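Local coordinates for protein beta sliding clamp (Borrelia burgdorferi, PDB 6DJ8) that probably forms a ring-shaped head-to-tail homodimer around DNA that tethers DNA polymerases and other proteins to it and makes synthesis processive, at residues T13-E18 against I99-N104; S52-K57 against I69-E74; K109-G114 against E124-E129. One frame throughout, in Å; residues are numbered along the deposited sequence.

Contact 1 of 3, residues T13-E18 against I99-N104; sequences TFFICE and IKIVFN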
loop_
_atom_site.group_PDB
_atom_site.type_symbol
_atom_site.label_atom_id
_atom_site.label_comp_id
_atom_site.label_asym_id
_atom_site.label_seq_id
_atom_site.Cartn_x
_atom_site.Cartn_y
_atom_site.Cartn_z
ATOM N N THR A 13 31.647 -12.735 23.125
ATOM C CA THR A 13 30.201 -12.935 23.227
ATOM C C THR A 13 29.576 -12.336 21.969
ATOM O O THR A 13 29.067 -11.214 21.974
ATOM C CB THR A 13 29.632 -12.305 24.496
ATOM O OG1 THR A 13 30.375 -12.772 25.623
ATOM C CG2 THR A 13 28.199 -12.776 24.702
ATOM N N PHE A 14 29.594 -13.109 20.888
ATOM C CA PHE A 14 29.145 -12.621 19.592
ATOM C C PHE A 14 28.740 -13.800 18.720
ATOM O O PHE A 14 29.021 -14.955 19.034
ATOM C CB PHE A 14 30.254 -11.831 18.883
ATOM C CG PHE A 14 31.389 -12.694 18.429
ATOM C CD1 PHE A 14 32.487 -12.894 19.251
ATOM C CD2 PHE A 14 31.349 -13.343 17.201
ATOM C CE1 PHE A 14 33.539 -13.702 18.848
ATOM C CE2 PHE A 14 32.390 -14.166 16.799
ATOM C CZ PHE A 14 33.485 -14.342 17.619
ATOM N N PHE A 15 28.131 -13.484 17.581
ATOM C CA PHE A 15 28.046 -14.469 16.523
ATOM C C PHE A 15 28.110 -13.749 15.185
ATOM O O PHE A 15 27.749 -12.576 15.074
ATOM C CB PHE A 15 26.782 -15.332 16.623
ATOM C CG PHE A 15 25.516 -14.570 16.490
ATOM C CD1 PHE A 15 24.918 -14.022 17.602
ATOM C CD2 PHE A 15 24.912 -14.402 15.258
ATOM C CE1 PHE A 15 23.746 -13.313 17.493
ATOM C CE2 PHE A 15 23.750 -13.702 15.147
ATOM C CZ PHE A 15 23.167 -13.143 16.267
ATOM N N ILE A 16 28.570 -14.481 14.175
ATOM C CA ILE A 16 28.598 -14.032 12.792
ATOM C C ILE A 16 27.541 -14.821 12.043
ATOM O O ILE A 16 27.444 -16.043 12.197
ATOM C CB ILE A 16 29.992 -14.241 12.170
ATOM C CG1 ILE A 16 31.073 -13.537 13.017
ATOM C CG2 ILE A 16 30.014 -13.769 10.712
ATOM C CD1 ILE A 16 32.478 -13.722 12.503
ATOM N N CYS A 17 26.748 -14.128 11.235
ATOM C CA CYS A 17 25.688 -14.782 10.487
ATOM C C CYS A 17 25.594 -14.170 9.100
ATOM O O CYS A 17 26.155 -13.105 8.814
ATOM C CB CYS A 17 24.342 -14.658 11.194
ATOM S SG CYS A 17 23.801 -12.966 11.352
ATOM N N GLU A 18 24.879 -14.868 8.234
ATOM C CA GLU A 18 24.541 -14.331 6.925
ATOM C C GLU A 18 23.398 -13.332 7.085
ATOM O O GLU A 18 22.329 -13.670 7.616
ATOM C CB GLU A 18 24.176 -15.469 5.970
ATOM C CG GLU A 18 23.743 -15.033 4.589
ATOM C CD GLU A 18 23.894 -16.144 3.566
ATOM O OE1 GLU A 18 24.651 -17.105 3.836
ATOM O OE2 GLU A 18 23.257 -16.051 2.496
ATOM N N ILE A 99 27.170 -10.279 8.901
ATOM C CA ILE A 99 27.321 -9.302 9.976
ATOM C C ILE A 99 27.833 -9.988 11.236
ATOM O O ILE A 99 27.620 -11.186 11.455
ATOM C CB ILE A 99 26.012 -8.544 10.278
ATOM C CG1 ILE A 99 24.843 -9.531 10.445
ATOM C CG2 ILE A 99 25.700 -7.547 9.178
ATOM C CD1 ILE A 99 23.606 -8.856 10.976
ATOM N N LYS A 100 28.524 -9.211 12.065
ATOM C CA LYS A 100 28.998 -9.654 13.365
ATOM C C LYS A 100 28.120 -8.975 14.405
ATOM O O LYS A 100 28.003 -7.743 14.418
ATOM C CB LYS A 100 30.479 -9.300 13.562
ATOM C CG LYS A 100 31.096 -9.790 14.880
ATOM C CD LYS A 100 32.631 -9.573 14.903
ATOM C CE LYS A 100 33.265 -10.109 16.189
ATOM N NZ LYS A 100 34.720 -9.758 16.331
ATOM N N ILE A 101 27.487 -9.768 15.259
ATOM C CA ILE A 101 26.593 -9.254 16.284
ATOM C C ILE A 101 27.245 -9.525 17.630
ATOM O O ILE A 101 27.494 -10.679 17.978
ATOM C CB ILE A 101 25.207 -9.898 16.178
ATOM C CG1 ILE A 101 24.588 -9.529 14.813
ATOM C CG2 ILE A 101 24.341 -9.469 17.338
ATOM C CD1 ILE A 101 23.232 -10.184 14.508
ATOM N N VAL A 102 27.524 -8.463 18.378
ATOM C CA VAL A 102 28.249 -8.531 19.639
ATOM C C VAL A 102 27.263 -8.212 20.746
ATOM O O VAL A 102 26.504 -7.244 20.642
ATOM C CB VAL A 102 29.433 -7.545 19.666
ATOM C CG1 VAL A 102 30.148 -7.609 21.014
ATOM C CG2 VAL A 102 30.397 -7.829 18.529
ATOM N N PHE A 103 27.249 -9.027 21.793
ATOM C CA PHE A 103 26.370 -8.766 22.921
ATOM C C PHE A 103 27.191 -8.090 24.003
ATOM O O PHE A 103 28.162 -8.665 24.503
ATOM C CB PHE A 103 25.706 -10.037 23.449
ATOM C CG PHE A 103 24.827 -9.805 24.649
ATOM C CD1 PHE A 103 24.018 -8.685 24.721
ATOM C CD2 PHE A 103 24.759 -10.733 25.675
ATOM C CE1 PHE A 103 23.198 -8.464 25.805
ATOM C CE2 PHE A 103 23.933 -10.524 26.765
ATOM C CZ PHE A 103 23.149 -9.390 26.830
ATOM N N ASN A 104 26.762 -6.899 24.392
ATOM C CA ASN A 104 27.413 -6.086 25.417
ATOM C C ASN A 104 26.498 -6.190 26.622
ATOM O O ASN A 104 25.599 -5.368 26.814
ATOM C CB ASN A 104 27.561 -4.638 24.932
ATOM C CG ASN A 104 28.335 -3.751 25.903
ATOM O OD1 ASN A 104 28.479 -2.548 25.663
ATOM N ND2 ASN A 104 28.833 -4.328 26.985
#

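Contact 2 of 3, residues S52-K57 against I69-E74; sequences SNLIIK and ISIVSE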
loop_
_atom_site.group_PDB
_atom_site.type_symbol
_atom_site.label_atom_id
_atom_site.label_comp_id
_atom_site.label_asym_id
_atom_site.label_seq_id
_atom_site.Cartn_x
_atom_site.Cartn_y
_atom_site.Cartn_z
ATOM N N SER A 52 27.481 -23.704 17.033
ATOM C CA SER A 52 27.407 -23.078 15.719
ATOM C C SER A 52 25.974 -22.881 15.227
ATOM O O SER A 52 25.752 -22.739 14.016
ATOM C CB SER A 52 28.211 -23.900 14.715
ATOM O OG SER A 52 29.576 -23.905 15.100
ATOM N N ASN A 53 25.004 -22.849 16.130
ATOM C CA ASN A 53 23.623 -22.602 15.755
ATOM C C ASN A 53 23.054 -21.416 16.517
ATOM O O ASN A 53 23.350 -21.215 17.698
ATOM C CB ASN A 53 22.755 -23.842 15.998
ATOM C CG ASN A 53 23.192 -25.012 15.150
ATOM O OD1 ASN A 53 23.121 -24.958 13.921
ATOM N ND2 ASN A 53 23.644 -26.070 15.790
ATOM N N LEU A 54 22.221 -20.654 15.829
ATOM C CA LEU A 54 21.421 -19.608 16.435
ATOM C C LEU A 54 19.976 -20.079 16.530
ATOM O O LEU A 54 19.382 -20.467 15.518
ATOM C CB LEU A 54 21.491 -18.336 15.601
ATOM C CG LEU A 54 20.811 -17.127 16.240
ATOM C CD1 LEU A 54 21.655 -16.591 17.390
ATOM C CD2 LEU A 54 20.508 -16.060 15.200
ATOM N N ILE A 55 19.400 -20.026 17.728
ATOM C CA ILE A 55 17.998 -20.387 17.922
ATOM C C ILE A 55 17.219 -19.098 18.124
ATOM O O ILE A 55 17.537 -18.310 19.022
ATOM C CB ILE A 55 17.796 -21.315 19.128
ATOM C CG1 ILE A 55 18.696 -22.555 19.045
ATOM C CG2 ILE A 55 16.348 -21.691 19.208
ATOM C CD1 ILE A 55 18.627 -23.280 17.754
ATOM N N ILE A 56 16.221 -18.866 17.283
ATOM C CA ILE A 56 15.349 -17.702 17.380
ATOM C C ILE A 56 13.987 -18.180 17.859
ATOM O O ILE A 56 13.402 -19.097 17.267
ATOM C CB ILE A 56 15.244 -16.972 16.029
ATOM C CG1 ILE A 56 16.609 -16.401 15.632
ATOM C CG2 ILE A 56 14.196 -15.856 16.079
ATOM C CD1 ILE A 56 16.686 -16.043 14.181
ATOM N N LYS A 57 13.500 -17.591 18.949
ATOM C CA LYS A 57 12.194 -17.947 19.497
ATOM C C LYS A 57 11.301 -16.716 19.552
ATOM O O LYS A 57 11.765 -15.601 19.830
ATOM C CB LYS A 57 12.305 -18.560 20.897
ATOM C CG LYS A 57 12.963 -19.935 20.935
ATOM C CD LYS A 57 13.029 -20.462 22.380
ATOM C CE LYS A 57 14.012 -21.606 22.533
ATOM N NZ LYS A 57 14.107 -22.111 23.961
ATOM N N ILE A 69 19.397 -21.463 12.610
ATOM C CA ILE A 69 20.263 -21.209 11.470
ATOM C C ILE A 69 21.705 -21.374 11.923
ATOM O O ILE A 69 22.029 -21.245 13.105
ATOM C CB ILE A 69 20.069 -19.802 10.874
ATOM C CG1 ILE A 69 20.385 -18.738 11.927
ATOM C CG2 ILE A 69 18.664 -19.647 10.317
ATOM C CD1 ILE A 69 20.408 -17.295 11.362
ATOM N N SER A 70 22.578 -21.647 10.959
ATOM C CA SER A 70 23.986 -21.844 11.247
ATOM C C SER A 70 24.680 -20.498 11.389
ATOM O O SER A 70 24.403 -19.565 10.638
ATOM C CB SER A 70 24.638 -22.656 10.132
ATOM O OG SER A 70 24.157 -23.992 10.161
ATOM N N ILE A 71 25.582 -20.404 12.365
ATOM C CA ILE A 71 26.352 -19.203 12.636
ATOM C C ILE A 71 27.766 -19.616 13.018
ATOM O O ILE A 71 28.070 -20.800 13.193
ATOM C CB ILE A 71 25.744 -18.361 13.774
ATOM C CG1 ILE A 71 25.637 -19.247 15.025
ATOM C CG2 ILE A 71 24.421 -17.733 13.344
ATOM C CD1 ILE A 71 25.260 -18.532 16.280
ATOM N N VAL A 72 28.612 -18.612 13.226
ATOM C CA VAL A 72 29.939 -18.786 13.805
ATOM C C VAL A 72 29.937 -18.076 15.150
ATOM O O VAL A 72 29.453 -16.937 15.254
ATOM C CB VAL A 72 31.030 -18.232 12.873
ATOM C CG1 VAL A 72 32.391 -18.211 13.578
ATOM C CG2 VAL A 72 31.080 -19.050 11.588
ATOM N N SER A 73 30.434 -18.750 16.186
ATOM C CA SER A 73 30.427 -18.154 17.514
ATOM C C SER A 73 31.592 -18.692 18.335
ATOM O O SER A 73 32.361 -19.547 17.885
ATOM C CB SER A 73 29.114 -18.446 18.230
ATOM O OG SER A 73 29.104 -19.803 18.640
ATOM N N GLU A 74 31.715 -18.186 19.547
ATOM C CA GLU A 74 32.753 -18.709 20.428
ATOM C C GLU A 74 32.202 -19.115 21.781
ATOM O O GLU A 74 32.662 -20.103 22.349
ATOM C CB GLU A 74 33.875 -17.678 20.648
ATOM C CG GLU A 74 34.946 -17.670 19.586
ATOM C CD GLU A 74 35.897 -16.495 19.741
ATOM O OE1 GLU A 74 36.165 -16.083 20.893
ATOM O OE2 GLU A 74 36.365 -15.980 18.706
HETATM O O HOH W 1 31.306 -21.468 15.641
#

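Contact 3 of 3, residues K109-G114 against E124-E129; sequences KLEIMG and EDHLKE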
loop_
_atom_site.group_PDB
_atom_site.type_symbol
_atom_site.label_atom_id
_atom_site.label_comp_id
_atom_site.label_asym_id
_atom_site.label_seq_id
_atom_site.Cartn_x
_atom_site.Cartn_y
_atom_site.Cartn_z
ATOM N N LYS A 109 23.156 -4.030 25.401
ATOM C CA LYS A 109 23.176 -3.577 24.022
ATOM C C LYS A 109 23.749 -4.662 23.126
ATOM O O LYS A 109 24.635 -5.424 23.525
ATOM C CB LYS A 109 23.991 -2.288 23.851
ATOM C CG LYS A 109 23.130 -1.037 23.819
ATOM C CD LYS A 109 23.848 0.142 24.432
ATOM C CE LYS A 109 22.943 1.372 24.521
ATOM N NZ LYS A 109 21.797 1.173 25.457
ATOM N N LEU A 110 23.199 -4.738 21.932
ATOM C CA LEU A 110 23.774 -5.485 20.832
ATOM C C LEU A 110 24.541 -4.479 19.984
ATOM O O LEU A 110 24.009 -3.417 19.655
ATOM C CB LEU A 110 22.667 -6.151 20.026
ATOM C CG LEU A 110 22.656 -7.672 19.953
ATOM C CD1 LEU A 110 22.577 -8.241 21.333
ATOM C CD2 LEU A 110 21.433 -8.091 19.144
ATOM N N GLU A 111 25.803 -4.768 19.700
ATOM C CA GLU A 111 26.617 -3.917 18.849
ATOM C C GLU A 111 26.798 -4.695 17.561
ATOM O O GLU A 111 27.255 -5.844 17.585
ATOM C CB GLU A 111 27.961 -3.600 19.499
ATOM C CG GLU A 111 27.852 -3.310 20.992
ATOM C CD GLU A 111 28.164 -1.873 21.340
ATOM O OE1 GLU A 111 28.443 -1.078 20.416
ATOM O OE2 GLU A 111 28.134 -1.536 22.542
ATOM N N ILE A 112 26.437 -4.078 16.442
ATOM C CA ILE A 112 26.405 -4.759 15.160
ATOM C C ILE A 112 27.329 -4.024 14.206
ATOM O O ILE A 112 27.312 -2.786 14.131
ATOM C CB ILE A 112 24.973 -4.831 14.607
ATOM C CG1 ILE A 112 24.032 -5.368 15.692
ATOM C CG2 ILE A 112 24.929 -5.667 13.352
ATOM C CD1 ILE A 112 22.600 -5.672 15.210
ATOM N N MET A 113 28.138 -4.789 13.491
ATOM C CA MET A 113 29.062 -4.249 12.520
ATOM C C MET A 113 29.082 -5.222 11.359
ATOM O O MET A 113 28.708 -6.394 11.503
ATOM C CB MET A 113 30.464 -4.052 13.129
ATOM C CG MET A 113 31.075 -5.353 13.657
ATOM S SD MET A 113 31.880 -5.179 15.273
ATOM C CE MET A 113 30.483 -4.639 16.267
ATOM N N GLY A 114 29.486 -4.732 10.193
ATOM C CA GLY A 114 29.654 -5.635 9.072
ATOM C C GLY A 114 30.822 -6.554 9.349
ATOM O O GLY A 114 31.854 -6.120 9.876
ATOM N N GLU A 124 33.936 2.773 10.989
ATOM C CA GLU A 124 33.127 1.788 10.294
ATOM C C GLU A 124 31.673 1.966 10.705
ATOM O O GLU A 124 31.379 2.415 11.816
ATOM C CB GLU A 124 33.571 0.348 10.641
ATOM C CG GLU A 124 35.009 -0.019 10.276
ATOM C CD GLU A 124 35.221 -0.128 8.765
ATOM O OE1 GLU A 124 36.381 -0.015 8.301
ATOM O OE2 GLU A 124 34.225 -0.343 8.041
ATOM N N ASP A 125 30.760 1.588 9.816
ATOM C CA ASP A 125 29.345 1.654 10.151
ATOM C C ASP A 125 29.056 0.783 11.372
ATOM O O ASP A 125 29.637 -0.291 11.547
ATOM C CB ASP A 125 28.486 1.206 8.965
ATOM C CG ASP A 125 28.757 2.015 7.705
ATOM O OD1 ASP A 125 29.287 3.141 7.816
ATOM O OD2 ASP A 125 28.438 1.523 6.601
ATOM N N HIS A 126 28.147 1.252 12.222
ATOM C CA HIS A 126 27.941 0.637 13.520
ATOM C C HIS A 126 26.526 0.913 13.996
ATOM O O HIS A 126 26.025 2.030 13.851
ATOM C CB HIS A 126 28.959 1.175 14.536
ATOM C CG HIS A 126 29.000 0.408 15.821
ATOM N ND1 HIS A 126 29.845 -0.663 16.026
ATOM C CD2 HIS A 126 28.312 0.570 16.975
ATOM C CE1 HIS A 126 29.673 -1.128 17.251
ATOM N NE2 HIS A 126 28.747 -0.399 17.847
ATOM N N LEU A 127 25.891 -0.110 14.564
ATOM C CA LEU A 127 24.560 -0.006 15.143
ATOM C C LEU A 127 24.618 -0.444 16.597
ATOM O O LEU A 127 25.368 -1.354 16.952
ATOM C CB LEU A 127 23.550 -0.889 14.410
ATOM C CG LEU A 127 23.576 -0.930 12.883
ATOM C CD1 LEU A 127 22.576 -1.976 12.347
ATOM C CD2 LEU A 127 23.269 0.466 12.289
ATOM N N LYS A 128 23.817 0.198 17.440
ATOM C CA LYS A 128 23.697 -0.194 18.839
ATOM C C LYS A 128 22.224 -0.411 19.128
ATOM O O LYS A 128 21.429 0.530 19.025
ATOM C CB LYS A 128 24.282 0.861 19.789
ATOM C CG LYS A 128 25.779 1.041 19.671
ATOM C CD LYS A 128 26.333 1.900 20.817
ATOM C CE LYS A 128 27.842 2.074 20.697
ATOM N NZ LYS A 128 28.403 3.083 21.666
ATOM N N GLU A 129 21.870 -1.641 19.494
ATOM C CA GLU A 129 20.481 -2.015 19.756
ATOM C C GLU A 129 20.324 -2.398 21.220
ATOM O O GLU A 129 20.897 -3.414 21.665
ATOM C CB GLU A 129 20.052 -3.169 18.856
ATOM C CG GLU A 129 19.924 -2.799 17.374
ATOM C CD GLU A 129 18.718 -1.896 17.090
ATOM O OE1 GLU A 129 17.886 -1.676 18.005
ATOM O OE2 GLU A 129 18.592 -1.414 15.934
HETATM O O HOH W 2 30.400 -2.252 9.763
#

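Contact 1 of 3, residues T13-E18 against I99-N104
K100 reaches over one face of the F14 ring, with its ammonium carried almost straight above the ring centre. NZ of K100 lies 4.7 Å from the F14 centroid and only 4° off the ring normal, a cation-pi arrangement, while CE of K100 makes a CH-pi contact with the same face. The lysine reaches this place because CG is anti to the backbone N (chi1 -177°) and the rest of the chain runs fully extended; on the way its CG passes CG1 of I16.

On the other face of the strand pair, F15 and I101 run alongside one another, leaving the sheet together. CB of I101 sits over the F15 ring, 4.1 Å from its centroid and offset toward the rim, and the far branch closes up on the ring end, with I101 CD1 3.4 Å from F15 CZ. F15 CG stands between its backbone N and carbonyl carbon (chi1 62°), which swings the ring toward I101. Next along this face, SG of C17 touches I99 CG1 at 3.7 Å, and C17 and I99 go on to pack against helix 19-29. At the far end the T13 methyl, CG2, meets the edge of the F103 ring.

Five backbone hydrogen bonds join the strands, among them a nearly straight one from I101 N to F15 O (2.8 Å). The pairs F15-I101 and C17-I99 are hydrogen-bonded, F14-V102 and I16-K100 non-hydrogen-bonded. This is a regular antiparallel pairing of strands distant in sequence, inside the sheet of the N-terminal domain of a bacterial processivity ring, whose helices pack on one face.

Contact 2 of 3, residues S52-K57 against I69-E74
L54 and I69 stand flank to flank on the inner face of the antiparallel beta hairpin formed by strands 53-59 and 64-70 of the N-terminal domain. They are a hydrogen-bonded pair: L54 N donates to I69 O at 2.8 Å, nearly straight, and I69 N returns a longer bond to L54 O. Their side chains meet at the base, L54 CB to I69 CG1 at 3.9 Å, and again further out, where L54 CD2 approaches I69 CD1.

I71 comes to the same leucine from beyond the end of the paired strands. Its CG1 sits between the backbone N and the carbonyl carbon (chi1 57°), a torsion that turns this branch back over the opposite backbone: CG1 rests against the carbonyl of S52 and CD1 against that of N53. The other branch, CG2, touches L54 CB at 3.7 Å, and thus the two isoleucines both press on the one CB. The cluster is buried: L54 also packs on I22 of helix 19-29 and, like I71, on F15 of strand 14-18. It thereby joins this hairpin to the neighbouring sheet.

The outward face, with N53 and S70 as its non-hydrogen-bonded pair, is more open, and little passes between these two side chains. Beyond S70 the regular pairing ends. I71 N still donates to S52 O at 2.9 Å, but the donor stands well above the carbonyl plane, 48° out of it, as the chain leaves for the weakly bonded strand around 72-73. There a water links the two segments: it accepts from S73 N at 2.9 Å and is hydrogen-bonded to S52 OG at 3.0 Å.

Contact 3 of 3, residues K109-G114 against E124-E129
H126 and E111 are joined by a hydrogen bond between side chains that lie diagonally across the two strands, since the residue paired with E111 is K128. NE2 of H126 donates to E111 OE1 at 2.7 Å; the acceptor lies in the imidazole plane and is met nearly along its C-O axis, although the carboxylate and ring planes are turned 55° apart. A bend at chi2 (-112°) brings the carboxylate across to the edge of the ring. The same oxygen is flanked by K128, whose extended chain runs alongside E111 and brings CE to 3.2 Å from OE1. NZ of K128 stays 4.3 Å from OE1, too far for a salt bridge, but its charge would probably still favour the carboxylate.

The imidazole is boxed in from other directions as well. The carbonyl oxygen of I112 lies over one face, and CE of M113 comes obliquely to CE1 of H126 at 3.7 Å, the methionine bending back at chi2 and chi3 to do so.

Behind this polar group, I112 and L127 make the apolar pair of the opposite face, touching through their CB atoms at 4.2 Å. Four backbone hydrogen bonds hold the pairs L110-E129 and I112-L127, the shortest from L110 N to E129 O at 2.7 Å. Past the last pair, a water bridges the strands, accepting from G114 N and donating to D125 O.

E129 turns its carboxylate away to R324 and Y297 of the second subunit, and D125 OD1 is held by the backbone N of F329 of that subunit. H126, L127 and K128 also pair with one of its strands in antiparallel fashion. The arrangement is a beta hairpin whose outer strand continues the sheet across the interface of the head-to-tail ring dimer.

All three contacts lie in the N-terminal domain, and contacts 1 and 3 hold neighbouring strands of one antiparallel sheet: V102 and E111 join 99-104 to 109-114. Contact 1 occupies the sheet interior and is the most buried, relying on aromatic and aliphatic packing, with a lysine on its more open face. Contacts 2 and 3 are only partly buried hairpin pairings. Contact 2 belongs mainly to the adjoining sheet, yet its 69-74 segment reaches strand 14-18, where V72 meets I16; its chemistry is aliphatic with serines outside. Contact 3, centred about 18 Å from the centre of contact 2, is richer in charge and faces the second subunit.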